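Local coordinates for protein UDP-N-acetylglucosamine 3-dehydrogenase (Acidithiobacillus ferrooxidans, PDB 7BVJ) that oxidises the 3-position of the glucosamine in UDP-N-acetylglucosamine to a ketone with NAD(+), on the route to the diamino sugar of lipid A, at residues A[141-146]-A[219-224]; A[155-160]-A[193-198]; A[159-164]-A[209-214]; A[236-241]-A[263-268]. One frame throughout, in Å; residues are numbered along the deposited sequence.

Contact 1. Residues A[141-146]-A[219-224]; sequences EAERLA and ARRMRI. With F8U ((2R,3R)-2,3-bis(oxidanyl)butane-1,4-disulfonic acid), chain F.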
loop_
_atom_site.group_PDB
_atom_site.type_symbol
_atom_site.label_atom_id
_atom_site.label_comp_id
_atom_site.label_asym_id
_atom_site.label_seq_id
_atom_site.Cartn_x
_atom_site.Cartn_y
_atom_site.Cartn_z
ATOM N N GLU A 141 13.974 8.588 -6.199
ATOM C CA GLU A 141 14.893 8.238 -5.126
ATOM C C GLU A 141 14.085 8.244 -3.836
ATOM O O GLU A 141 13.527 9.280 -3.471
ATOM C CB GLU A 141 16.019 9.265 -5.051
ATOM C CG GLU A 141 17.363 8.734 -4.730
ATOM C CD GLU A 141 18.443 9.790 -4.917
ATOM O OE1 GLU A 141 18.278 10.923 -4.410
ATOM O OE2 GLU A 141 19.455 9.480 -5.574
ATOM N N ALA A 142 14.014 7.117 -3.133
ATOM C CA ALA A 142 13.139 7.072 -1.963
ATOM C C ALA A 142 13.814 6.372 -0.793
ATOM O O ALA A 142 14.675 5.501 -0.977
ATOM C CB ALA A 142 11.777 6.397 -2.276
ATOM N N GLU A 143 13.406 6.780 0.418
ATOM C CA GLU A 143 13.846 6.168 1.673
ATOM C C GLU A 143 12.645 5.884 2.570
ATOM O O GLU A 143 11.844 6.785 2.851
ATOM C CB GLU A 143 14.845 7.061 2.426
ATOM C CG GLU A 143 16.055 7.470 1.623
ATOM C CD GLU A 143 16.753 8.668 2.224
ATOM O OE1 GLU A 143 17.637 8.471 3.096
ATOM O OE2 GLU A 143 16.400 9.804 1.829
ATOM N N ARG A 144 12.527 4.638 3.028
ATOM C CA ARG A 144 11.508 4.244 4.003
ATOM C C ARG A 144 12.221 3.517 5.142
ATOM O O ARG A 144 12.516 2.324 5.042
ATOM C CB ARG A 144 10.441 3.369 3.365
ATOM C CG ARG A 144 9.126 3.361 4.100
ATOM C CD ARG A 144 7.999 2.885 3.180
ATOM N NE ARG A 144 7.663 3.866 2.146
ATOM C CZ ARG A 144 6.710 4.793 2.265
ATOM N NH1 ARG A 144 5.993 4.876 3.386
ATOM N NH2 ARG A 144 6.473 5.636 1.263
ATOM N N LEU A 145 12.487 4.244 6.214
ATOM C CA LEU A 145 13.338 3.814 7.309
ATOM C C LEU A 145 12.506 3.809 8.579
ATOM O O LEU A 145 11.977 4.852 8.979
ATOM C CB LEU A 145 14.535 4.758 7.459
ATOM C CG LEU A 145 15.191 5.310 6.193
ATOM C CD1 LEU A 145 16.405 6.169 6.546
ATOM C CD2 LEU A 145 15.615 4.174 5.258
ATOM N N ALA A 146 12.393 2.642 9.211
ATOM C CA ALA A 146 11.603 2.482 10.418
ATOM C C ALA A 146 12.489 2.069 11.589
ATOM O O ALA A 146 13.394 1.247 11.419
ATOM C CB ALA A 146 10.507 1.433 10.211
ATOM N N ALA A 219 12.001 7.769 8.883
ATOM C CA ALA A 219 12.229 8.627 7.723
ATOM C C ALA A 219 11.457 8.054 6.544
ATOM O O ALA A 219 11.654 6.892 6.184
ATOM C CB ALA A 219 13.716 8.732 7.397
ATOM N N ARG A 220 10.571 8.861 5.961
ATOM C CA ARG A 220 9.706 8.455 4.851
ATOM C C ARG A 220 9.754 9.588 3.835
ATOM O O ARG A 220 8.964 10.536 3.930
ATOM C CB ARG A 220 8.275 8.201 5.325
ATOM C CG ARG A 220 7.978 6.799 5.762
ATOM C CD ARG A 220 6.512 6.651 6.067
ATOM N NE ARG A 220 6.291 6.129 7.407
ATOM C CZ ARG A 220 5.090 5.920 7.943
ATOM N NH1 ARG A 220 3.989 6.203 7.245
ATOM N NH2 ARG A 220 4.987 5.431 9.178
ATOM N N ARG A 221 10.675 9.487 2.875
ATOM C CA ARG A 221 10.918 10.570 1.937
ATOM C C ARG A 221 11.026 10.031 0.517
ATOM O O ARG A 221 11.355 8.857 0.302
ATOM C CB ARG A 221 12.171 11.345 2.343
ATOM C CG ARG A 221 12.012 12.033 3.710
ATOM C CD ARG A 221 13.147 12.993 4.027
ATOM N NE ARG A 221 14.460 12.424 3.738
ATOM C CZ ARG A 221 15.301 11.958 4.658
ATOM N NH1 ARG A 221 14.969 11.984 5.945
ATOM N NH2 ARG A 221 16.476 11.460 4.287
ATOM N N MET A 222 10.706 10.897 -0.449
ATOM C CA MET A 222 10.854 10.578 -1.870
ATOM C C MET A 222 11.196 11.841 -2.642
ATOM O O MET A 222 10.444 12.821 -2.611
ATOM C CB MET A 222 9.590 9.949 -2.462
ATOM C CG MET A 222 9.745 9.568 -3.951
ATOM S SD MET A 222 8.273 8.780 -4.659
ATOM C CE MET A 222 8.492 7.115 -4.071
ATOM N N ARG A 223 12.312 11.809 -3.352
ATOM C CA ARG A 223 12.645 12.832 -4.320
ATOM C C ARG A 223 12.355 12.302 -5.723
ATOM O O ARG A 223 12.572 11.120 -6.020
ATOM C CB ARG A 223 14.106 13.260 -4.153
ATOM C CG ARG A 223 14.303 14.050 -2.856
ATOM C CD ARG A 223 15.769 14.231 -2.461
ATOM N NE ARG A 223 16.458 12.959 -2.223
ATOM C CZ ARG A 223 16.364 12.233 -1.106
ATOM N NH1 ARG A 223 15.606 12.624 -0.086
ATOM N NH2 ARG A 223 17.032 11.103 -1.013
ATOM N N ILE A 224 11.795 13.170 -6.563
ATOM C CA ILE A 224 11.288 12.805 -7.875
ATOM C C ILE A 224 11.807 13.822 -8.885
ATOM O O ILE A 224 11.694 15.034 -8.665
ATOM C CB ILE A 224 9.753 12.759 -7.879
ATOM C CG1 ILE A 224 9.229 11.949 -6.677
ATOM C CG2 ILE A 224 9.255 12.223 -9.184
ATOM C CD1 ILE A 224 7.725 11.810 -6.645
HETATM C C01 F8U F . 19.057 14.905 -0.523
HETATM C C02 F8U F . 19.027 15.829 0.701
HETATM C C03 F8U F . 17.769 16.650 0.984
HETATM C C04 F8U F . 16.829 16.920 -0.175
HETATM O O06 F8U F . 15.533 18.826 1.474
HETATM O O07 F8U F . 15.065 18.942 -0.764
HETATM O O08 F8U F . 14.284 17.088 0.652
HETATM O O09 F8U F . 18.187 17.882 1.446
HETATM O O10 F8U F . 19.167 15.048 1.839
HETATM O O12 F8U F . 20.790 15.715 -2.588
HETATM O O13 F8U F . 18.681 15.225 -3.280
HETATM O O14 F8U F . 18.936 17.207 -1.846
HETATM S S05 F8U F . 15.389 17.948 0.287
HETATM S S11 F8U F . 19.390 15.797 -2.084
HETATM O O HOH W 1 9.142 5.046 8.927
#

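Contact 2. Residues A[155-160]-A[193-198]; sequences IDVIMD and DMATAW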
loop_
_atom_site.group_PDB
_atom_site.type_symbol
_atom_site.label_atom_id
_atom_site.label_comp_id
_atom_site.label_asym_id
_atom_site.label_seq_id
_atom_site.Cartn_x
_atom_site.Cartn_y
_atom_site.Cartn_z
ATOM N N ILE A 155 8.834 -7.707 10.170
ATOM C CA ILE A 155 8.693 -6.697 9.123
ATOM C C ILE A 155 9.572 -7.125 7.959
ATOM O O ILE A 155 10.808 -7.079 8.061
ATOM C CB ILE A 155 9.095 -5.300 9.609
ATOM C CG1 ILE A 155 8.118 -4.764 10.645
ATOM C CG2 ILE A 155 9.196 -4.343 8.434
ATOM C CD1 ILE A 155 8.590 -3.494 11.302
ATOM N N ASP A 156 8.949 -7.536 6.852
ATOM C CA ASP A 156 9.700 -7.875 5.646
ATOM C C ASP A 156 10.113 -6.572 4.971
ATOM O O ASP A 156 9.268 -5.820 4.478
ATOM C CB ASP A 156 8.870 -8.762 4.719
ATOM C CG ASP A 156 9.665 -9.303 3.538
ATOM O OD1 ASP A 156 10.336 -8.515 2.815
ATOM O OD2 ASP A 156 9.598 -10.531 3.317
ATOM N N VAL A 157 11.415 -6.310 4.951
ATOM C CA VAL A 157 11.943 -5.023 4.505
ATOM C C VAL A 157 11.487 -4.683 3.083
ATOM O O VAL A 157 11.223 -3.521 2.774
ATOM C CB VAL A 157 13.479 -5.050 4.674
ATOM C CG1 VAL A 157 14.195 -4.156 3.718
ATOM C CG2 VAL A 157 13.819 -4.676 6.128
ATOM N N ILE A 158 11.350 -5.681 2.215
ATOM C CA ILE A 158 10.876 -5.451 0.855
ATOM C C ILE A 158 9.352 -5.476 0.781
ATOM O O ILE A 158 8.735 -4.533 0.273
ATOM C CB ILE A 158 11.496 -6.492 -0.098
ATOM C CG1 ILE A 158 13.013 -6.531 0.075
ATOM C CG2 ILE A 158 11.145 -6.162 -1.538
ATOM C CD1 ILE A 158 13.652 -5.164 -0.161
ATOM N N MET A 159 8.727 -6.551 1.294
ATOM C CA MET A 159 7.291 -6.774 1.128
ATOM C C MET A 159 6.430 -5.895 2.030
ATOM O O MET A 159 5.256 -5.666 1.715
ATOM C CB MET A 159 6.944 -8.249 1.377
ATOM C CG MET A 159 7.710 -9.263 0.514
ATOM S SD MET A 159 7.546 -9.087 -1.283
ATOM C CE MET A 159 5.804 -8.711 -1.389
ATOM N N ASP A 160 6.972 -5.393 3.141
ATOM C CA ASP A 160 6.199 -4.555 4.046
ATOM C C ASP A 160 6.607 -3.086 4.048
ATOM O O ASP A 160 5.835 -2.266 4.543
ATOM C CB ASP A 160 6.294 -5.090 5.488
ATOM C CG ASP A 160 5.837 -6.539 5.609
ATOM O OD1 ASP A 160 4.773 -6.889 5.047
ATOM O OD2 ASP A 160 6.557 -7.336 6.250
ATOM N N ASP A 193 17.989 -6.562 7.074
ATOM C CA ASP A 193 17.469 -5.471 7.890
ATOM C C ASP A 193 17.400 -4.169 7.116
ATOM O O ASP A 193 16.674 -3.255 7.518
ATOM C CB ASP A 193 18.331 -5.248 9.133
ATOM C CG ASP A 193 18.316 -6.440 10.081
ATOM O OD1 ASP A 193 17.213 -6.908 10.481
ATOM O OD2 ASP A 193 19.424 -6.902 10.420
ATOM N N MET A 194 18.175 -4.059 6.049
ATOM C CA MET A 194 18.054 -2.925 5.152
ATOM C C MET A 194 18.305 -3.429 3.744
ATOM O O MET A 194 19.067 -4.367 3.538
ATOM C CB MET A 194 19.039 -1.814 5.516
ATOM C CG MET A 194 20.338 -2.367 6.066
ATOM S SD MET A 194 21.557 -1.112 6.468
ATOM C CE MET A 194 20.973 -0.605 8.085
ATOM N N ALA A 195 17.622 -2.834 2.784
ATOM C CA ALA A 195 17.846 -3.189 1.397
ATOM C C ALA A 195 17.743 -1.931 0.552
ATOM O O ALA A 195 17.154 -0.927 0.953
ATOM C CB ALA A 195 16.865 -4.261 0.908
ATOM N N THR A 196 18.372 -1.991 -0.613
ATOM C CA THR A 196 18.299 -0.905 -1.571
ATOM C C THR A 196 18.246 -1.532 -2.947
ATOM O O THR A 196 19.054 -2.416 -3.263
ATOM C CB THR A 196 19.481 0.052 -1.428
ATOM O OG1 THR A 196 19.401 0.680 -0.143
ATOM C CG2 THR A 196 19.450 1.135 -2.517
ATOM N N ALA A 197 17.249 -1.121 -3.725
ATOM C CA ALA A 197 17.051 -1.616 -5.073
ATOM C C ALA A 197 17.250 -0.490 -6.076
ATOM O O ALA A 197 16.975 0.682 -5.789
ATOM C CB ALA A 197 15.658 -2.224 -5.251
ATOM N N TRP A 198 17.713 -0.884 -7.260
ATOM C CA TRP A 198 17.997 -0.020 -8.396
ATOM C C TRP A 198 17.289 -0.667 -9.578
ATOM O O TRP A 198 17.708 -1.732 -10.062
ATOM C CB TRP A 198 19.509 0.091 -8.619
ATOM C CG TRP A 198 19.915 0.940 -9.764
ATOM C CD1 TRP A 198 19.915 0.590 -11.084
ATOM C CD2 TRP A 198 20.385 2.289 -9.704
ATOM N NE1 TRP A 198 20.354 1.629 -11.840
ATOM C CE2 TRP A 198 20.661 2.686 -11.020
ATOM C CE3 TRP A 198 20.611 3.195 -8.659
ATOM C CZ2 TRP A 198 21.149 3.961 -11.332
ATOM C CZ3 TRP A 198 21.092 4.459 -8.968
ATOM C CH2 TRP A 198 21.361 4.828 -10.299
#

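Contact 3. Residues A[159-164]-A[209-214]; sequences MDLMIH and LAASRV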
loop_
_atom_site.group_PDB
_atom_site.type_symbol
_atom_site.label_atom_id
_atom_site.label_comp_id
_atom_site.label_asym_id
_atom_site.label_seq_id
_atom_site.Cartn_x
_atom_site.Cartn_y
_atom_site.Cartn_z
ATOM N N MET A 159 8.727 -6.551 1.294
ATOM C CA MET A 159 7.291 -6.774 1.128
ATOM C C MET A 159 6.430 -5.895 2.030
ATOM O O MET A 159 5.256 -5.666 1.715
ATOM C CB MET A 159 6.944 -8.249 1.377
ATOM C CG MET A 159 7.710 -9.263 0.514
ATOM S SD MET A 159 7.546 -9.087 -1.283
ATOM C CE MET A 159 5.804 -8.711 -1.389
ATOM N N ASP A 160 6.972 -5.393 3.141
ATOM C CA ASP A 160 6.199 -4.555 4.046
ATOM C C ASP A 160 6.607 -3.086 4.048
ATOM O O ASP A 160 5.835 -2.266 4.543
ATOM C CB ASP A 160 6.294 -5.090 5.488
ATOM C CG ASP A 160 5.837 -6.539 5.609
ATOM O OD1 ASP A 160 4.773 -6.889 5.047
ATOM O OD2 ASP A 160 6.557 -7.336 6.250
ATOM N N LEU A 161 7.809 -2.739 3.568
ATOM C CA LEU A 161 8.249 -1.349 3.503
ATOM C C LEU A 161 8.469 -0.889 2.070
ATOM O O LEU A 161 7.799 0.043 1.611
ATOM C CB LEU A 161 9.546 -1.150 4.299
ATOM C CG LEU A 161 9.611 -1.475 5.785
ATOM C CD1 LEU A 161 11.019 -1.243 6.285
ATOM C CD2 LEU A 161 8.618 -0.608 6.554
ATOM N N MET A 162 9.362 -1.552 1.334
ATOM C CA MET A 162 9.771 -1.026 0.040
ATOM C C MET A 162 8.638 -1.084 -0.967
ATOM O O MET A 162 8.593 -0.271 -1.903
ATOM C CB MET A 162 10.981 -1.789 -0.494
ATOM C CG MET A 162 11.722 -1.000 -1.555
ATOM S SD MET A 162 12.945 -1.945 -2.442
ATOM C CE MET A 162 14.343 -1.907 -1.298
ATOM N N ILE A 163 7.705 -2.012 -0.768
ATOM C CA ILE A 163 6.623 -2.213 -1.723
ATOM C C ILE A 163 5.804 -0.944 -1.910
ATOM O O ILE A 163 5.225 -0.735 -2.982
ATOM C CB ILE A 163 5.746 -3.393 -1.264
ATOM C CG1 ILE A 163 4.849 -3.873 -2.403
ATOM C CG2 ILE A 163 4.927 -2.990 -0.054
ATOM C CD1 ILE A 163 4.320 -5.249 -2.209
ATOM N N HIS A 164 5.782 -0.058 -0.904
ATOM C CA HIS A 164 5.108 1.236 -1.056
ATOM C C HIS A 164 5.702 2.036 -2.201
ATOM O O HIS A 164 4.986 2.506 -3.100
ATOM C CB HIS A 164 5.217 2.055 0.230
ATOM C CG HIS A 164 4.396 1.520 1.362
ATOM N ND1 HIS A 164 3.035 1.323 1.263
ATOM C CD2 HIS A 164 4.743 1.136 2.615
ATOM C CE1 HIS A 164 2.577 0.850 2.407
ATOM N NE2 HIS A 164 3.593 0.723 3.242
ATOM N N LEU A 209 15.543 2.813 -4.521
ATOM C CA LEU A 209 14.618 2.700 -3.396
ATOM C C LEU A 209 15.280 2.014 -2.210
ATOM O O LEU A 209 15.700 0.857 -2.314
ATOM C CB LEU A 209 13.372 1.910 -3.800
ATOM C CG LEU A 209 12.733 2.367 -5.111
ATOM C CD1 LEU A 209 11.450 1.578 -5.348
ATOM C CD2 LEU A 209 12.446 3.855 -4.999
ATOM N N ALA A 210 15.319 2.699 -1.072
ATOM C CA ALA A 210 15.939 2.181 0.138
ATOM C C ALA A 210 14.882 1.917 1.205
ATOM O O ALA A 210 13.900 2.656 1.321
ATOM C CB ALA A 210 17.003 3.155 0.659
ATOM N N ALA A 211 15.076 0.852 1.976
ATOM C CA ALA A 211 14.185 0.561 3.087
ATOM C C ALA A 211 14.995 -0.055 4.222
ATOM O O ALA A 211 15.949 -0.789 3.978
ATOM C CB ALA A 211 13.043 -0.374 2.657
ATOM N N SER A 212 14.623 0.277 5.460
ATOM C CA SER A 212 15.313 -0.213 6.650
ATOM C C SER A 212 14.334 -0.336 7.817
ATOM O O SER A 212 13.410 0.476 7.965
ATOM C CB SER A 212 16.469 0.705 7.055
ATOM O OG SER A 212 17.060 0.247 8.267
ATOM N N ARG A 213 14.566 -1.349 8.657
ATOM C CA ARG A 213 13.797 -1.563 9.878
ATOM C C ARG A 213 14.633 -1.393 11.142
ATOM O O ARG A 213 14.171 -1.761 12.229
ATOM C CB ARG A 213 13.143 -2.953 9.868
ATOM C CG ARG A 213 14.116 -4.088 9.760
ATOM C CD ARG A 213 13.442 -5.440 9.855
ATOM N NE ARG A 213 14.440 -6.501 9.911
ATOM C CZ ARG A 213 14.196 -7.785 9.684
ATOM N NH1 ARG A 213 12.968 -8.189 9.396
ATOM N NH2 ARG A 213 15.186 -8.670 9.757
ATOM N N VAL A 214 15.835 -0.834 11.042
ATOM C CA VAL A 214 16.707 -0.699 12.204
ATOM C C VAL A 214 17.265 0.716 12.382
ATOM O O VAL A 214 18.365 0.879 12.917
ATOM C CB VAL A 214 17.870 -1.706 12.114
ATOM C CG1 VAL A 214 17.363 -3.127 12.237
ATOM C CG2 VAL A 214 18.650 -1.511 10.801
#

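Contact 4. Residues A[236-241]-A[263-268]; sequences LNNTLH and LAKRDA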
loop_
_atom_site.group_PDB
_atom_site.type_symbol
_atom_site.label_atom_id
_atom_site.label_comp_id
_atom_site.label_asym_id
_atom_site.label_seq_id
_atom_site.Cartn_x
_atom_site.Cartn_y
_atom_site.Cartn_z
ATOM N N LEU A 236 6.116 11.563 6.085
ATOM C CA LEU A 236 5.846 11.589 7.519
ATOM C C LEU A 236 5.311 12.945 7.947
ATOM O O LEU A 236 4.251 13.041 8.581
ATOM C CB LEU A 236 7.121 11.247 8.294
ATOM C CG LEU A 236 6.993 10.174 9.367
ATOM C CD1 LEU A 236 6.205 8.987 8.835
ATOM C CD2 LEU A 236 8.376 9.747 9.822
ATOM N N ASN A 237 6.023 14.010 7.589
ATOM C CA ASN A 237 5.640 15.354 7.981
ATOM C C ASN A 237 4.628 15.983 7.038
ATOM O O ASN A 237 4.203 17.113 7.286
ATOM C CB ASN A 237 6.894 16.215 8.104
ATOM C CG ASN A 237 7.853 15.670 9.155
ATOM O OD1 ASN A 237 7.445 14.920 10.042
ATOM N ND2 ASN A 237 9.125 16.030 9.054
ATOM N N ASN A 238 4.218 15.260 5.993
ATOM C CA ASN A 238 3.187 15.681 5.042
ATOM C C ASN A 238 3.546 17.000 4.348
ATOM O O ASN A 238 2.721 17.916 4.243
ATOM C CB ASN A 238 1.816 15.770 5.728
ATOM C CG ASN A 238 0.648 15.685 4.740
ATOM O OD1 ASN A 238 0.545 14.741 3.956
ATOM N ND2 ASN A 238 -0.237 16.675 4.785
ATOM N N THR A 239 4.784 17.085 3.839
ATOM C CA THR A 239 5.223 18.276 3.116
ATOM C C THR A 239 5.665 17.942 1.700
ATOM O O THR A 239 6.202 16.864 1.436
ATOM C CB THR A 239 6.380 18.997 3.830
ATOM O OG1 THR A 239 7.529 18.146 3.876
ATOM C CG2 THR A 239 5.980 19.400 5.251
ATOM N N LEU A 240 5.466 18.903 0.789
ATOM C CA LEU A 240 5.829 18.736 -0.613
ATOM C C LEU A 240 6.455 20.019 -1.149
ATOM O O LEU A 240 5.913 21.111 -0.952
ATOM C CB LEU A 240 4.605 18.340 -1.453
ATOM C CG LEU A 240 4.644 18.572 -2.967
ATOM C CD1 LEU A 240 5.685 17.698 -3.633
ATOM C CD2 LEU A 240 3.291 18.294 -3.553
ATOM N N HIS A 241 7.596 19.885 -1.823
ATOM C CA HIS A 241 8.298 21.017 -2.419
ATOM C C HIS A 241 8.599 20.716 -3.875
ATOM O O HIS A 241 9.090 19.632 -4.191
ATOM C CB HIS A 241 9.598 21.322 -1.679
ATOM C CG HIS A 241 9.385 22.006 -0.373
ATOM N ND1 HIS A 241 9.420 23.377 -0.240
ATOM C CD2 HIS A 241 9.084 21.514 0.851
ATOM C CE1 HIS A 241 9.179 23.698 1.021
ATOM N NE2 HIS A 241 8.962 22.587 1.701
ATOM N N LEU A 263 -0.226 21.304 1.597
ATOM C CA LEU A 263 -0.926 19.987 1.686
ATOM C C LEU A 263 -1.841 19.903 2.907
ATOM O O LEU A 263 -1.420 20.203 3.989
ATOM C CB LEU A 263 0.041 18.796 1.754
ATOM C CG LEU A 263 0.967 18.496 0.582
ATOM C CD1 LEU A 263 1.857 17.317 0.905
ATOM C CD2 LEU A 263 0.207 18.255 -0.690
ATOM N N ALA A 264 -3.041 19.415 2.695
ATOM C CA ALA A 264 -4.017 19.183 3.775
ATOM C C ALA A 264 -3.813 17.771 4.326
ATOM O O ALA A 264 -3.595 16.875 3.530
ATOM C CB ALA A 264 -5.395 19.304 3.205
ATOM N N LYS A 265 -3.866 17.622 5.648
ATOM C CA LYS A 265 -3.765 16.282 6.267
ATOM C C LYS A 265 -5.157 15.658 6.237
ATOM O O LYS A 265 -6.074 16.341 6.594
ATOM C CB LYS A 265 -3.248 16.323 7.712
ATOM C CG LYS A 265 -2.356 17.489 8.118
ATOM C CD LYS A 265 -2.326 17.802 9.628
ATOM C CE LYS A 265 -2.709 19.223 10.000
ATOM N NZ LYS A 265 -2.813 19.528 11.450
ATOM N N ARG A 266 -5.289 14.436 5.738
ATOM C CA ARG A 266 -6.560 13.722 5.794
ATOM C C ARG A 266 -6.330 12.274 6.223
ATOM O O ARG A 266 -5.204 11.776 6.255
ATOM C CB ARG A 266 -7.312 13.788 4.455
ATOM C CG ARG A 266 -6.885 12.758 3.439
ATOM C CD ARG A 266 -7.708 12.879 2.177
ATOM N NE ARG A 266 -7.230 11.992 1.118
ATOM C CZ ARG A 266 -7.315 12.271 -0.181
ATOM N NH1 ARG A 266 -7.845 13.428 -0.576
ATOM N NH2 ARG A 266 -6.858 11.405 -1.087
ATOM N N ASP A 267 -7.424 11.610 6.585
ATOM C CA ASP A 267 -7.394 10.206 6.986
ATOM C C ASP A 267 -7.179 9.335 5.752
ATOM O O ASP A 267 -8.068 9.216 4.911
ATOM C CB ASP A 267 -8.704 9.855 7.687
ATOM C CG ASP A 267 -8.583 8.637 8.587
ATOM O OD1 ASP A 267 -7.899 7.649 8.218
ATOM O OD2 ASP A 267 -9.189 8.679 9.676
ATOM N N ALA A 268 -6.000 8.727 5.631
ATOM C CA ALA A 268 -5.700 7.959 4.424
ATOM C C ALA A 268 -6.530 6.677 4.353
ATOM O O ALA A 268 -7.047 6.317 3.288
ATOM C CB ALA A 268 -4.203 7.645 4.369
HETATM O O HOH W 2 2.051 20.626 3.129
HETATM O O HOH W 3 -0.342 19.247 6.184
#

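Contact 1. Residues A[141-146]-A[219-224]
Glu143 overlaps two arginines at once, its OE2 3.0 Å from Arg221 NH2 in a weak, bent bond and 3.2 Å from Arg223 NH2 in a straighter one (163°). The segments are adjacent antiparallel strands of the mixed sheet in the Gfo/Idh/MocA C-terminal domain, with Glu143–Arg221 one of the hydrogen-bonded pairs. Glu143 and Arg221 run side by side, their carboxylate and guanidinium planes 79° apart. Arg223 bends at chi3 (-61°), which swings its guanidinium across the strand; Glu143 OE2 lies in the plane of that group, whereas Arg223 NH2 approaches OE2 from above the carboxylate plane. Glu141 OE1 adds a weak salt bridge to Arg223 NE, while its OE2 bonds to Tyr139. One face of the Arg223 guanidinium carries C01 of the bound disulfonate F8U, which Tyr230 and Ser232 also hold. An alanine in place of Arg223 would probably leave Glu141 OE1 without its arginine mate and strip one wall from the F8U pocket. On the other face of the sheet Ala142 CB meets Met222 CE, and Arg144, paired with Asp165, crosses Arg220. Water 1 joins Leu145 O, at 2.8 Å, to Arg220 NE by a weak 3.4 Å bond.

Contact 2. Residues A[155-160]-A[193-198]
The first turn of helix 157-173 sits over the start of strand 194-201, its backbone nearest at Val157 and Met194, whose CA atoms are 6.5 Å apart. Asp156 is the N-cap: its OD1 takes an almost linear bond from Met159 N (3.0 Å, 179°) and a weak one from Ile158 N. On the strand side Asp193 and Met194 both face Val185 in a classic beta bulge, after which Ala195 turns its methyl to the helix. The carboxylate of Asp193 is engaged by Ala187, Val188 and Arg213. Val157 spans this corner with its two branches. CG2, anti to the carbonyl carbon, drops to 3.5 Å from Asp193 O; CG1, roughly anti to the backbone N (chi1 152°), lies along the peptide at Ala195 N and 3.9 Å from Ala195 CB. Ile158 reaches in beside it, its CD1 tip 3.5 Å from the same CB, so that one methyl is met by both residues. With an alanine at Val157 both methyls would be gone, which is likely to open a gap above Asp193 O and leave Ala195 covered from this segment by Ile158 alone. Met162, one turn further, also touches Ala195, and Val303 of helix 290-312 backs Ile158. No hydrogen bond crosses between the segments: the join of helix to sheet in this C-terminal domain is one of apolar fit.

Contact 3. Residues A[159-164]-A[209-214]
Ala211 CB is a small bump set between two side-chain stems of the helix, 3.9 Å from Leu161 CB and 4.0 Å from Met162 CB. This is helix-on-sheet packing in the Gfo/Idh/MocA C-terminal domain: helix 157-173 lies along a face of the mixed sheet, its short segment running 153° to strand 209-212 with 7.8 Å between the axes. The short alanine side chain is consistent with the close approach of the helix here, with the longer side chains reaching down on both flanks. Toward the strand's end, Leu161 extends CD1 to 3.4 Å from Ser212 O. Toward its start, Met162 stretches out with CG anti to the backbone N (chi1 -160°), then bends at chi3, so that its stem and sulfur pass across Leu209 CB and its methyl drops onto the strand backbone, CE 3.2 Å from Leu209 O. Ala197 on the neighbouring strand 194-201 adds to the bed of Met162, and Leu166 and Thr169, further along the helix, cover Leu209. The same helix carries His164, which with Lys91 is one of two likely candidates for the catalytic base. Beyond Ser212 the strand turns a corner, marked by an ST turn in which Val214 N points almost straight (174°) at Ser212 OG, 3.2 Å away.

Contact 4. Residues A[236-241]-A[263-268]
The carboxamide of Asn238 is the flat group here, with Leu263 on one side of its plane and Lys265 on the opposite side. Leu263 CB stands 3.7 Å from ND2; Lys265 brings its CG to 4.0 Å from that nitrogen before the rest of the side chain leads away. Water 3 and Ala264 O lie near the plane, off the ND2 end. Ala264 O, 3.6 Å from ND2, makes no hydrogen bond with it; instead ND2 donates a hydrogen bond to water 3 (2.9 Å), which in turn donates to Leu263 O (2.6 Å). The torsion chi1 of -159° sets CG opposite the backbone N and carries the amide out over the other segment. Asn238 owes its position to a G1 beta bulge: with Thr239 it faces Asp234, and its backbone has the left-handed values 59°/48° at the turn between strands 229-234 and 239-245. The partner segment leaves the sheet's outermost strand, 256-261, for helix 268-282, so the turn entering strand 239-245 meets the loop leaving strand 256-261 at the surface. A second water lies between the backbones, accepting from Leu263 N at 2.8 Å and within reach of Asn238 O. Beside it Leu263 lays CD1 alongside Asn238 O and against Leu240 CB, 3.8 Å away. Helix 124-132 closes over this apolar patch, with Ala125 touching Leu263 and Tyr128 touching Leu240.

Overall arrangement
All four contacts belong to the eight-stranded mixed sheet or its edges. Contacts 2 and 3 share Met159 and Asp160 and lie 4 Å apart by their centres, the same helix 157-173 crossing neighbouring strands 194-201 and 206-215; Arg213 ties them by bonds to Asp193 and Ile155. Contact 1, centred 9 Å from the centre of contact 3, continues the sheet: strand 139-147 pairs with 206-215 on one edge and 219-225 on the other. Along the chain contact 1 encloses contacts 2 and 3, whereas contact 4 follows, centred 24 Å from contact 2, touching contact 1 through Leu236 and Arg220. The helix covers part of the sheet; loop 263-268 packs on the turn before strand 239-245, near its far edge.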